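Local coordinates for cobalamin (Vitamin B12) biosynthesis CbiX protein (Marinobacter aquaeolei, PDB 3LYH), which probably acts as a metal-binding lyase of the CbiX chelatase family, assigned to cobalamin biosynthesis, at residues N37-Y42 with D51-R56. Sequence-based numbering, arbitrary orientation.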
loop_
_atom_site.group_PDB
_atom_site.type_symbol
_atom_site.label_atom_id
_atom_site.label_comp_id
_atom_site.label_asym_id
_atom_site.label_seq_id
_atom_site.Cartn_x
_atom_site.Cartn_y
_atom_site.Cartn_z
ATOM N N ASN B 37 2.628 -20.815 -8.971
ATOM C CA ASN B 37 3.947 -20.527 -8.369
ATOM C C ASN B 37 4.046 -19.091 -7.865
ATOM O O ASN B 37 4.979 -18.338 -8.223
ATOM C CB ASN B 37 5.074 -20.834 -9.335
ATOM C CG ASN B 37 4.959 -22.240 -9.916
ATOM O OD1 ASN B 37 4.818 -23.202 -9.163
ATOM N ND2 ASN B 37 4.964 -22.357 -11.261
ATOM N N ALA B 38 3.039 -18.694 -7.087
ATOM C CA ALA B 38 3.028 -17.379 -6.453
ATOM C C ALA B 38 2.648 -17.535 -4.976
ATOM O O ALA B 38 1.780 -18.315 -4.649
ATOM C CB ALA B 38 2.094 -16.380 -7.245
ATOM N N ALA B 39 3.367 -16.818 -4.096
ATOM C CA ALA B 39 3.155 -16.961 -2.646
ATOM C C ALA B 39 3.463 -15.650 -1.945
ATOM O O ALA B 39 4.296 -14.859 -2.443
ATOM C CB ALA B 39 4.036 -18.060 -2.100
ATOM N N ILE B 40 2.795 -15.418 -0.835
ATOM C CA ILE B 40 3.172 -14.278 0.028
ATOM C C ILE B 40 4.235 -14.751 1.018
ATOM O O ILE B 40 4.230 -15.921 1.439
ATOM C CB ILE B 40 1.975 -13.669 0.824
ATOM C CG1 ILE B 40 2.381 -12.363 1.480
ATOM C CG2 ILE B 40 1.360 -14.699 1.849
ATOM C CD1 ILE B 40 1.248 -11.518 1.982
ATOM N N ALA B 41 5.165 -13.846 1.329
ATOM C CA ALA B 41 6.141 -14.076 2.384
ATOM C C ALA B 41 6.297 -12.771 3.154
ATOM O O ALA B 41 6.010 -11.672 2.644
ATOM C CB ALA B 41 7.502 -14.563 1.835
ATOM N N TYR B 42 6.731 -12.917 4.406
ATOM C CA TYR B 42 6.902 -11.811 5.314
ATOM C C TYR B 42 8.394 -11.651 5.681
ATOM O O TYR B 42 9.086 -12.613 5.970
ATOM C CB TYR B 42 6.106 -12.059 6.595
ATOM C CG TYR B 42 4.617 -12.113 6.356
ATOM C CD1 TYR B 42 3.908 -10.944 6.202
ATOM C CD2 TYR B 42 3.931 -13.325 6.321
ATOM C CE1 TYR B 42 2.531 -10.974 5.981
ATOM C CE2 TYR B 42 2.544 -13.370 6.110
ATOM C CZ TYR B 42 1.869 -12.183 5.946
ATOM O OH TYR B 42 0.520 -12.179 5.741
ATOM N N ASP B 51 12.848 -17.330 3.518
ATOM C CA ASP B 51 13.589 -18.568 3.476
ATOM C C ASP B 51 12.652 -19.760 3.307
ATOM O O ASP B 51 12.959 -20.645 2.522
ATOM C CB ASP B 51 14.486 -18.757 4.711
ATOM C CG ASP B 51 15.704 -19.588 4.396
ATOM O OD1 ASP B 51 15.649 -20.819 4.557
ATOM O OD2 ASP B 51 16.707 -19.003 3.957
ATOM N N THR B 52 11.508 -19.760 4.015
ATOM C CA THR B 52 10.550 -20.859 3.940
ATOM C C THR B 52 9.942 -21.010 2.568
ATOM O O THR B 52 9.818 -22.120 2.072
ATOM C CB THR B 52 9.433 -20.709 5.008
ATOM O OG1 THR B 52 10.008 -20.909 6.295
ATOM C CG2 THR B 52 8.313 -21.717 4.782
ATOM N N ILE B 53 9.587 -19.891 1.940
ATOM C CA ILE B 53 9.058 -19.941 0.587
ATOM C C ILE B 53 10.124 -20.390 -0.420
ATOM O O ILE B 53 9.847 -21.179 -1.346
ATOM C CB ILE B 53 8.418 -18.595 0.190
ATOM C CG1 ILE B 53 7.235 -18.261 1.098
ATOM C CG2 ILE B 53 7.952 -18.614 -1.300
ATOM C CD1 ILE B 53 6.122 -19.322 1.140
ATOM N N VAL B 54 11.341 -19.875 -0.271
ATOM C CA VAL B 54 12.404 -20.254 -1.209
ATOM C C VAL B 54 12.740 -21.729 -1.029
ATOM O O VAL B 54 12.827 -22.461 -2.004
ATOM C CB VAL B 54 13.660 -19.349 -1.089
ATOM C CG1 VAL B 54 14.795 -19.952 -1.890
ATOM C CG2 VAL B 54 13.348 -17.909 -1.536
ATOM N N ASN B 55 12.847 -22.149 0.232
ATOM C CA ASN B 55 13.124 -23.553 0.581
ATOM C C ASN B 55 12.072 -24.486 -0.037
ATOM O O ASN B 55 12.396 -25.531 -0.591
ATOM C CB ASN B 55 13.189 -23.698 2.107
ATOM C CG ASN B 55 14.019 -24.875 2.562
ATOM O OD1 ASN B 55 15.221 -24.934 2.312
ATOM N ND2 ASN B 55 13.384 -25.815 3.260
ATOM N N ARG B 56 10.810 -24.061 0.014
ATOM C CA ARG B 56 9.689 -24.822 -0.525
ATOM C C ARG B 56 9.636 -24.887 -2.060
ATOM O O ARG B 56 9.325 -25.942 -2.628
ATOM C CB ARG B 56 8.346 -24.231 -0.018
ATOM C CG ARG B 56 7.872 -24.722 1.339
ATOM C CD ARG B 56 6.329 -24.692 1.407
ATOM N NE ARG B 56 5.838 -24.609 2.784
ATOM C CZ ARG B 56 5.327 -23.522 3.378
ATOM N NH1 ARG B 56 5.179 -22.358 2.736
ATOM N NH2 ARG B 56 4.944 -23.606 4.655
#
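Ala39 and Ala41 of strand 38-42 face Ile53 of helix 50-59, the short axes of strand and helix segment passing 8.5 Å apart; their N-to-C directions make 144°, roughly antiparallel, and Ala41 and Ile53 bring their CA atoms nearest, at 6.8 Å. No hydrogen bond crosses; a single isoleucine meets the small methyl groups that project from alternate strand residues. Ile53 CG2, placed opposite the backbone N, lies 4.0 Å from Ala39 CB. The other branch spans both alanines, passing the carbonyl of Ile40 on the way: Ile53 CG1, which chi1 of -62° sets beside the backbone N, reaches Ala41 CB at 3.8 Å, and at the end of the branch Ile53 CD1 comes to 4.1 Å of Ala39 CB. Between the two alanines, Ile40 turns its side chain away but still lends its carbonyl oxygen: Ile40 O sits 3.8 Å from Ile53 CG1 and 3.9 Å from Ile53 CD1, van der Waals contacts against aliphatic carbon. With an alanine at Ile53, the methyls of Ala39 and Ala41 would probably lose their partner on the helix, and a gap would open there. Ile9 of strand 6-12 touches both Ala41 and Ile53, and Pro48, in the loop leading into the helix, also packs on Ile53, extending the apolar patch. Strand 38-42 is outermost in the four-stranded parallel sheet of this chain, its backbone bonded to strand 6-12, and helix 50-59 links it to the parallel strand 64-69, which lies beyond strand 6-12, a beta-alpha-beta crossover of an alpha/beta chelatase-type fold. Helix 78-93 lies alongside helix 50-59, with Val54 on His93, while Ile40 points to helix 18-34 on the other face of the sheet.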